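Local coordinates for protein valine-pyruvate aminotransferase (Salmonella typhimurium, PDB 3G7Q) that uses pyridoxal 5'-phosphate to move an amino group between valine and pyruvate, a transamination that serves alanine biosynthesis, at residues 115-120 with 272-277; 132-137 with 193-198; 189-194 with 371-376. All blocks are in the same frame, centred on the assembly; numbering follows the deposited sequence. Where two conformers were deposited one is given.

Overall arrangement
Contacts 2 and 3 sit together near the middle of the chain, their centres about 7 Å apart and Thr193 and Gly194 common to both. Contact 1 lies at the surface, about 25 Å from contact 2 and about 24 Å from contact 3 between centres. Both segments of contact 2 fall between those of contact 1, whereas 371-376 of contact 3 comes after them. Contact 1 joins helices 107-118 and 265-278, peripheral packing beside the seven-stranded sheet. Contacts 2 and 3 gather loops after strands 129-132 and 181-187 of that sheet, contact 3 adding the loop after strand 368-369. They meet at the Asn-Pro-Thr-Gly sequence, whose Asn191 bonds Arg389, consistent with the substrate-carboxylate site of class I aminotransferases.

Contact 1 (115-120 with 272-277); sequences FNLFAG and ANMNGI
Leu117 and Met274 are the closest pair along the two backbones, with their CA atoms 9.0 Å apart, a spacing that side chains alone bridge. Met274 is a selenomethionine and does most of the reaching. Its chain runs out extended through chi2 and then turns about the CG-SE bond (chi3 -83°), which brings the terminal methyl CE onto the leucine. There CE settles against the whole leucine side chain, touching CB, CG and both methyls. The tightest approach, CE of Met274 to CD1 of Leu117, is 3.4 Å, closer than usual for two carbons, whereas CD2 of Leu117 stands 3.9 Å from that same CE. The two side chains meet at a slant, and purely by van der Waals contact. Asn116 comes in only at the fringe: its CB lies 4.3 Å from SE of Met274, while its amide ND2 turns back to give a hydrogen bond to Phe112 O one turn earlier.

This is helix-to-helix packing on the large domain of the class I aminotransferase fold. Helix 107-118 follows strand 101-104, helix 265-278 follows strand 259-262, and those two strands are antiparallel neighbours in the seven-stranded sheet. Leu117 also leans on Ala270 and Met274 on Tyr113, so the same two helices touch again beyond this pair. Within its own helix, Leu117 CG rests 4.0 Å above the Phe118 ring plane, toward the rim. Helix 107-118 is ending here: Ala119 is the first residue to leave helical geometry, although its N still bonds to Phe115 O. On the other helix, Ile277 packs against Asp143 of the second subunit.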
loop_
_atom_site.group_PDB
_atom_site.type_symbol
_atom_site.label_atom_id
_atom_site.label_comp_id
_atom_site.label_asym_id
_atom_site.label_seq_id
_atom_site.Cartn_x
_atom_site.Cartn_y
_atom_site.Cartn_z
ATOM N N PHE A 115 -2.935 14.865 0.596
ATOM C CA PHE A 115 -3.892 15.582 -0.255
ATOM C C PHE A 115 -5.299 15.450 0.308
ATOM O O PHE A 115 -6.037 16.434 0.395
ATOM C CB PHE A 115 -3.842 15.115 -1.728
ATOM C CG PHE A 115 -2.473 15.267 -2.397
ATOM C CD1 PHE A 115 -1.558 16.245 -2.000
ATOM C CD2 PHE A 115 -2.140 14.471 -3.489
ATOM C CE1 PHE A 115 -0.317 16.378 -2.642
ATOM C CE2 PHE A 115 -0.921 14.613 -4.128
ATOM C CZ PHE A 115 -0.008 15.572 -3.704
ATOM N N ASN A 116 -5.665 14.245 0.726
ATOM C CA ASN A 116 -6.962 14.030 1.361
ATOM C C ASN A 116 -7.136 14.749 2.682
ATOM O O ASN A 116 -8.233 15.169 3.015
ATOM C CB ASN A 116 -7.218 12.536 1.592
ATOM C CG ASN A 116 -7.733 11.853 0.357
ATOM O OD1 ASN A 116 -8.905 12.008 0.004
ATOM N ND2 ASN A 116 -6.873 11.085 -0.311
ATOM N N LEU A 117 -6.057 14.879 3.444
ATOM C CA LEU A 117 -6.134 15.504 4.761
ATOM C C LEU A 117 -6.214 17.036 4.691
ATOM O O LEU A 117 -6.923 17.652 5.480
ATOM C CB LEU A 117 -4.915 15.067 5.581
ATOM C CG LEU A 117 -4.868 15.318 7.078
ATOM C CD1 LEU A 117 -5.976 14.549 7.778
ATOM C CD2 LEU A 117 -3.504 14.912 7.637
ATOM N N PHE A 118 -5.511 17.648 3.742
ATOM C CA PHE A 118 -5.454 19.109 3.649
ATOM C C PHE A 118 -6.110 19.770 2.422
ATOM O O PHE A 118 -6.316 20.978 2.444
ATOM C CB PHE A 118 -3.983 19.574 3.728
ATOM C CG PHE A 118 -3.301 19.217 5.023
ATOM C CD1 PHE A 118 -3.509 19.972 6.159
ATOM C CD2 PHE A 118 -2.436 18.141 5.091
ATOM C CE1 PHE A 118 -2.891 19.651 7.357
ATOM C CE2 PHE A 118 -1.812 17.813 6.267
ATOM C CZ PHE A 118 -2.039 18.572 7.408
ATOM N N ALA A 119 -6.391 19.015 1.363
ATOM C CA ALA A 119 -6.983 19.570 0.145
ATOM C C ALA A 119 -8.368 18.955 -0.082
ATOM O O ALA A 119 -8.777 18.052 0.643
ATOM C CB ALA A 119 -6.082 19.330 -1.056
ATOM N N GLY A 120 -9.090 19.452 -1.081
ATOM C CA GLY A 120 -10.442 18.950 -1.378
ATOM C C GLY A 120 -11.530 19.749 -0.703
ATOM O O GLY A 120 -11.259 20.814 -0.153
ATOM N N ALA A 272 -2.584 8.247 10.742
ATOM C CA ALA A 272 -2.719 6.935 11.358
ATOM C C ALA A 272 -4.058 6.327 10.980
ATOM O O ALA A 272 -4.122 5.208 10.455
ATOM C CB ALA A 272 -2.599 7.043 12.881
ATOM N N ASN A 273 -5.111 7.097 11.246
ATOM C CA ASN A 273 -6.484 6.716 10.951
ATOM C C ASN A 273 -6.662 6.273 9.496
ATOM O O ASN A 273 -7.058 5.143 9.223
ATOM C CB ASN A 273 -7.428 7.884 11.278
ATOM C CG ASN A 273 -7.339 8.321 12.739
ATOM O OD1 ASN A 273 -6.708 7.650 13.562
ATOM N ND2 ASN A 273 -7.959 9.455 13.064
HETATM N N MSE A 274 -6.334 7.161 8.567
HETATM C CA MSE A 274 -6.447 6.860 7.136
HETATM C C MSE A 274 -5.759 5.549 6.714
HETATM O O MSE A 274 -6.393 4.694 6.088
HETATM C CB MSE A 274 -5.924 8.038 6.309
HETATM C CG MSE A 274 -6.880 9.220 6.313
HETATM SE SE MSE A 274 -6.176 10.744 5.351
HETATM C CE MSE A 274 -5.100 11.434 6.762
ATOM N N ASN A 275 -4.479 5.397 7.057
ATOM C CA ASN A 275 -3.737 4.162 6.751
ATOM C C ASN A 275 -4.412 2.945 7.380
ATOM O O ASN A 275 -4.320 1.843 6.855
ATOM C CB ASN A 275 -2.273 4.248 7.195
ATOM N N GLY A 276 -5.086 3.148 8.508
ATOM C CA GLY A 276 -5.848 2.082 9.134
ATOM C C GLY A 276 -6.993 1.626 8.242
ATOM O O GLY A 276 -7.289 0.430 8.184
ATOM N N ILE A 277 -7.618 2.572 7.535
ATOM C CA ILE A 277 -8.755 2.282 6.653
ATOM C C ILE A 277 -8.366 1.846 5.233
ATOM O O ILE A 277 -8.822 0.797 4.776
ATOM C CB ILE A 277 -9.690 3.488 6.512
ATOM C CG1 ILE A 277 -10.215 3.939 7.872
ATOM C CG2 ILE A 277 -10.860 3.134 5.607
ATOM C CD1 ILE A 277 -11.141 5.138 7.772
#

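Contact 2 (132-137 with 193-198); sequences FPLAPE and TGNVIT
Pro136 and Thr193 form the tight end of this contact. The methyl CG2 of Thr193 presses on the proline ring 3.5 Å from CG of Pro136, snug for two carbons, and meets CD of the ring less closely. The peptide bond before Pro136 is cis. Beside this methyl-ring contact a water bridges the polar atoms of the same two residues: it gives a hydrogen bond to Pro136 O at 3.0 Å and is also bonded to OG1 of Thr193 at 2.7 Å. Leu134 makes the second close approach: its methyl CD2 comes 3.5 Å from ND2 of Asn195, the two side chains crossing at about a right angle. That meeting is van der Waals only; the polar business of the amide is done by OD1, which accepts from Lys167 NZ. With CG of Leu134 opposite its backbone N (chi1 -168°), the isobutyl group is carried across toward the 193-198 loop.

Both segments are loops following parallel strands of the large sheet, 129-132 and 181-187, and Thr193-Gly194 closes the Asn-Pro-Thr-Gly sequence familiar in class I aminotransferases. Thr193 shapes the turn that follows: OG1 takes the N-H of Asn195 at 3.0 Å and 158°, an ST turn. OG1 of the buried Thr193 is thus held by two bonds, one to the water and one to the N-H of Asn195. Tyr168 of strand 165-169 packs against Leu134, Pro136 and Thr193 alike, while His334 touches Thr193 and Asn195.

The loose part is the other end, where CD2 of Leu134 and CG1 of Ile197 are 4.1 Å apart, a slack contact that is also doubtful, because Ile197 was deposited in two conformers. Beyond it, Thr198 caps the start of helix 199-211.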
loop_
_atom_site.group_PDB
_atom_site.type_symbol
_atom_site.label_atom_id
_atom_site.label_comp_id
_atom_site.label_asym_id
_atom_site.label_seq_id
_atom_site.Cartn_x
_atom_site.Cartn_y
_atom_site.Cartn_z
ATOM N N PHE A 132 1.979 24.105 -5.692
ATOM C CA PHE A 132 3.345 23.775 -6.041
ATOM C C PHE A 132 3.986 25.118 -6.385
ATOM O O PHE A 132 3.811 25.637 -7.485
ATOM C CB PHE A 132 3.434 22.801 -7.214
ATOM C CG PHE A 132 2.783 21.490 -6.949
ATOM C CD1 PHE A 132 3.343 20.588 -6.062
ATOM C CD2 PHE A 132 1.596 21.145 -7.585
ATOM C CE1 PHE A 132 2.748 19.386 -5.804
ATOM C CE2 PHE A 132 0.988 19.927 -7.324
ATOM C CZ PHE A 132 1.564 19.047 -6.429
ATOM N N PRO A 133 4.714 25.722 -5.429
ATOM C CA PRO A 133 5.276 27.047 -5.731
ATOM C C PRO A 133 6.448 27.034 -6.696
ATOM O O PRO A 133 6.849 28.089 -7.194
ATOM C CB PRO A 133 5.716 27.571 -4.350
ATOM C CG PRO A 133 5.913 26.378 -3.529
ATOM C CD PRO A 133 5.041 25.275 -4.063
ATOM N N LEU A 134 6.982 25.853 -6.972
ATOM C CA LEU A 134 8.079 25.734 -7.908
ATOM C C LEU A 134 7.822 24.525 -8.836
ATOM O O LEU A 134 8.409 23.475 -8.680
ATOM C CB LEU A 134 9.424 25.663 -7.175
ATOM C CG LEU A 134 10.789 25.805 -7.915
ATOM C CD1 LEU A 134 10.821 26.921 -8.865
ATOM C CD2 LEU A 134 11.889 25.989 -6.910
ATOM N N ALA A 135 6.979 24.734 -9.824
ATOM C CA ALA A 135 6.793 23.723 -10.867
ATOM C C ALA A 135 8.033 23.762 -11.764
ATOM O O ALA A 135 8.640 24.814 -11.900
ATOM C CB ALA A 135 5.543 24.018 -11.654
ATOM N N PRO A 136 8.402 22.641 -12.416
ATOM C CA PRO A 136 7.749 21.340 -12.444
ATOM C C PRO A 136 8.046 20.438 -11.241
ATOM O O PRO A 136 9.131 20.494 -10.649
ATOM C CB PRO A 136 8.306 20.702 -13.723
ATOM C CG PRO A 136 9.649 21.274 -13.829
ATOM C CD PRO A 136 9.606 22.653 -13.262
ATOM N N GLU A 137 7.059 19.618 -10.910
ATOM C CA GLU A 137 7.111 18.656 -9.826
ATOM C C GLU A 137 6.609 17.332 -10.361
ATOM O O GLU A 137 5.824 17.297 -11.308
ATOM C CB GLU A 137 6.211 19.104 -8.670
ATOM C CG GLU A 137 6.800 20.170 -7.768
ATOM C CD GLU A 137 7.919 19.643 -6.861
ATOM O OE1 GLU A 137 8.179 18.425 -6.862
ATOM O OE2 GLU A 137 8.543 20.459 -6.159
ATOM N N THR A 193 13.576 17.642 -12.365
ATOM C CA THR A 193 14.654 18.569 -12.750
ATOM C C THR A 193 16.005 18.383 -12.132
ATOM O O THR A 193 17.010 18.856 -12.661
ATOM C CB THR A 193 14.207 19.990 -12.369
ATOM O OG1 THR A 193 13.856 20.018 -10.981
ATOM C CG2 THR A 193 12.972 20.426 -13.187
ATOM N N GLY A 194 16.038 17.719 -10.984
ATOM C CA GLY A 194 17.231 17.654 -10.174
ATOM C C GLY A 194 17.439 18.979 -9.423
ATOM O O GLY A 194 18.519 19.210 -8.836
ATOM N N ASN A 195 16.452 19.871 -9.443
ATOM C CA ASN A 195 16.599 21.135 -8.761
ATOM C C ASN A 195 16.658 20.979 -7.244
ATOM O O ASN A 195 15.975 20.126 -6.679
ATOM C CB ASN A 195 15.427 22.045 -9.065
ATOM C CG ASN A 195 15.647 23.467 -8.555
ATOM O OD1 ASN A 195 16.716 24.056 -8.777
ATOM N ND2 ASN A 195 14.642 24.016 -7.852
ATOM N N VAL A 196 17.437 21.846 -6.617
ATOM C CA VAL A 196 17.473 21.940 -5.165
ATOM C C VAL A 196 17.058 23.362 -4.793
ATOM O O VAL A 196 17.822 24.326 -4.967
ATOM C CB VAL A 196 18.842 21.533 -4.582
ATOM C CG1 VAL A 196 18.948 21.940 -3.099
ATOM C CG2 VAL A 196 19.037 20.030 -4.753
ATOM N N ILE A 197 15.818 23.510 -4.369
ATOM C CA ILE A 197 15.328 24.803 -3.942
ATOM C C ILE A 197 16.318 25.414 -2.919
ATOM O O ILE A 197 16.809 24.710 -2.036
ATOM C CB ILE A 197 13.885 24.637 -3.401
ATOM C CG1 ILE A 197 13.297 25.984 -3.012
ATOM C CG2 ILE A 197 13.843 23.594 -2.241
ATOM C CD1 ILE A 197 11.864 25.879 -2.525
ATOM N N THR A 198 16.623 26.703 -3.051
ATOM C CA THR A 198 17.658 27.347 -2.231
ATOM C C THR A 198 17.223 27.492 -0.777
ATOM O O THR A 198 16.021 27.483 -0.459
ATOM C CB THR A 198 18.089 28.713 -2.770
ATOM O OG1 THR A 198 17.062 29.699 -2.533
ATOM C CG2 THR A 198 18.475 28.633 -4.278
HETATM O O HOH W 1 11.840 21.772 -10.439
#

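Contact 3 (189-194 with 371-376); sequences PTNPTG and HYFFPG. With EDO (1,2-ethanediol), chain F.
Pro192 lies over one face of the Phe373 ring, and this overlap carries the contact. CB of the proline is 3.9 Å from the ring centroid of Phe373, only 15° off the normal, a CH-pi arrangement. Its neighbour CG sits nearer the rim, 3.7 Å from CD2 of Phe373, so the pyrrolidine slides along the aromatic face. Phe373 has CG opposite its own carbonyl carbon (chi1 -59°), a setting that brings the ring under the proline. Tyr141 also stacks with this ring, while Trp343 touches Pro192.

The Asn191 side chain crosses that of Phe373 at about a right angle, its amide plane turned 47° from the ring and OD1 4.1 Å from CE2 of Phe373. This is a loose touch; the partner that matters to OD1 is Arg389, whose NH1 donates to it. Away from the packing, the OH of Tyr372 is hydrogen-bonded at 2.7 Å to O1 of an ethanediol, probably from the crystallisation liquor, whose O1 lies at the edge of the Tyr372 ring, near its plane.

The Asn191-Pro192 peptide is cis, and it opens the Asn-Pro-Thr-Gly sequence. The Pro192-Phe373 contact is apolar and undirected, whereas the directional bond of Asn191 OD1 goes to Arg389 NH1. In class I aminotransferases this asparagine pairs with the arginine that receives the substrate carboxylate, and the Asn191-Arg389 bond is consistent with that role.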
loop_
_atom_site.group_PDB
_atom_site.type_symbol
_atom_site.label_atom_id
_atom_site.label_comp_id
_atom_site.label_asym_id
_atom_site.label_seq_id
_atom_site.Cartn_x
_atom_site.Cartn_y
_atom_site.Cartn_z
ATOM N N PRO A 189 16.006 17.088 -3.213
ATOM C CA PRO A 189 16.046 17.465 -4.640
ATOM C C PRO A 189 14.794 17.017 -5.363
ATOM O O PRO A 189 14.068 16.125 -4.906
ATOM C CB PRO A 189 17.240 16.696 -5.202
ATOM C CG PRO A 189 18.049 16.260 -3.985
ATOM C CD PRO A 189 17.046 16.105 -2.877
ATOM N N THR A 190 14.564 17.625 -6.521
ATOM C CA THR A 190 13.321 17.426 -7.252
ATOM C C THR A 190 13.373 16.465 -8.435
ATOM O O THR A 190 14.331 16.462 -9.201
ATOM C CB THR A 190 12.865 18.800 -7.802
ATOM O OG1 THR A 190 12.672 19.710 -6.714
ATOM C CG2 THR A 190 11.565 18.694 -8.640
ATOM N N ASN A 191 12.348 15.619 -8.506
ATOM C CA ASN A 191 12.015 14.864 -9.712
ATOM C C ASN A 191 10.974 15.827 -10.347
ATOM O O ASN A 191 9.915 16.064 -9.765
ATOM C CB ASN A 191 11.427 13.510 -9.332
ATOM C CG ASN A 191 10.827 12.742 -10.508
ATOM O OD1 ASN A 191 10.725 13.246 -11.653
ATOM N ND2 ASN A 191 10.357 11.501 -10.220
ATOM N N PRO A 192 11.155 16.248 -11.617
ATOM C CA PRO A 192 12.047 15.787 -12.690
ATOM C C PRO A 192 13.299 16.560 -13.058
ATOM O O PRO A 192 14.015 16.134 -13.957
ATOM C CB PRO A 192 11.093 15.884 -13.898
ATOM C CG PRO A 192 10.400 17.199 -13.657
ATOM C CD PRO A 192 10.186 17.240 -12.140
ATOM N N THR A 193 13.576 17.642 -12.365
ATOM C CA THR A 193 14.654 18.569 -12.750
ATOM C C THR A 193 16.005 18.383 -12.132
ATOM O O THR A 193 17.010 18.856 -12.661
ATOM C CB THR A 193 14.207 19.990 -12.369
ATOM O OG1 THR A 193 13.856 20.018 -10.981
ATOM C CG2 THR A 193 12.972 20.426 -13.187
ATOM N N GLY A 194 16.038 17.719 -10.984
ATOM C CA GLY A 194 17.231 17.654 -10.174
ATOM C C GLY A 194 17.439 18.979 -9.423
ATOM O O GLY A 194 18.519 19.210 -8.836
ATOM N N HIS A 371 5.616 18.375 -20.513
ATOM C CA HIS A 371 4.358 19.053 -20.215
ATOM C C HIS A 371 3.587 18.412 -19.097
ATOM O O HIS A 371 2.862 19.090 -18.379
ATOM C CB HIS A 371 3.489 19.120 -21.470
ATOM C CG HIS A 371 2.173 19.801 -21.262
ATOM N ND1 HIS A 371 2.062 21.138 -20.928
ATOM C CD2 HIS A 371 0.908 19.337 -21.392
ATOM C CE1 HIS A 371 0.783 21.453 -20.826
ATOM N NE2 HIS A 371 0.061 20.385 -21.121
ATOM N N TYR A 372 3.791 17.120 -18.917
ATOM C CA TYR A 372 3.073 16.383 -17.927
ATOM C C TYR A 372 3.445 16.716 -16.481
ATOM O O TYR A 372 2.693 16.370 -15.574
ATOM C CB TYR A 372 3.197 14.883 -18.235
ATOM C CG TYR A 372 2.702 14.536 -19.641
ATOM C CD1 TYR A 372 1.431 14.932 -20.078
ATOM C CD2 TYR A 372 3.484 13.799 -20.516
ATOM C CE1 TYR A 372 0.976 14.631 -21.364
ATOM C CE2 TYR A 372 3.031 13.483 -21.798
ATOM C CZ TYR A 372 1.784 13.901 -22.223
ATOM O OH TYR A 372 1.330 13.573 -23.501
ATOM N N PHE A 373 4.556 17.437 -16.262
ATOM C CA PHE A 373 4.985 17.822 -14.922
ATOM C C PHE A 373 4.541 19.222 -14.468
ATOM O O PHE A 373 5.076 19.739 -13.484
ATOM C CB PHE A 373 6.517 17.724 -14.831
ATOM C CG PHE A 373 7.052 16.352 -15.113
ATOM C CD1 PHE A 373 7.380 15.961 -16.400
ATOM C CD2 PHE A 373 7.224 15.432 -14.083
ATOM C CE1 PHE A 373 7.888 14.679 -16.664
ATOM C CE2 PHE A 373 7.717 14.159 -14.344
ATOM C CZ PHE A 373 8.048 13.787 -15.644
ATOM N N PHE A 374 3.625 19.844 -15.202
ATOM C CA PHE A 374 3.150 21.189 -14.899
ATOM C C PHE A 374 1.633 21.286 -14.784
ATOM O O PHE A 374 1.036 22.202 -15.320
ATOM C CB PHE A 374 3.541 22.151 -16.010
ATOM C CG PHE A 374 5.004 22.357 -16.178
ATOM C CD1 PHE A 374 5.723 21.586 -17.071
ATOM C CD2 PHE A 374 5.641 23.396 -15.534
ATOM C CE1 PHE A 374 7.055 21.801 -17.254
ATOM C CE2 PHE A 374 6.986 23.615 -15.723
ATOM C CZ PHE A 374 7.695 22.819 -16.595
ATOM N N PRO A 375 0.995 20.377 -14.070
ATOM C CA PRO A 375 -0.464 20.550 -14.034
ATOM C C PRO A 375 -0.896 21.750 -13.196
ATOM O O PRO A 375 -0.257 22.094 -12.207
ATOM C CB PRO A 375 -0.944 19.267 -13.360
ATOM C CG PRO A 375 0.187 18.914 -12.440
ATOM C CD PRO A 375 1.435 19.241 -13.246
ATOM N N GLY A 376 -1.979 22.385 -13.610
ATOM C CA GLY A 376 -2.552 23.474 -12.849
ATOM C C GLY A 376 -1.899 24.837 -12.957
ATOM O O GLY A 376 -2.043 25.633 -12.037
HETATM C C1 EDO F . 3.197 10.995 -24.433
HETATM O O1 EDO F . 2.886 12.172 -25.197
HETATM C C2 EDO F . 2.576 9.754 -25.077
HETATM O O2 EDO F . 1.142 9.826 -25.074
#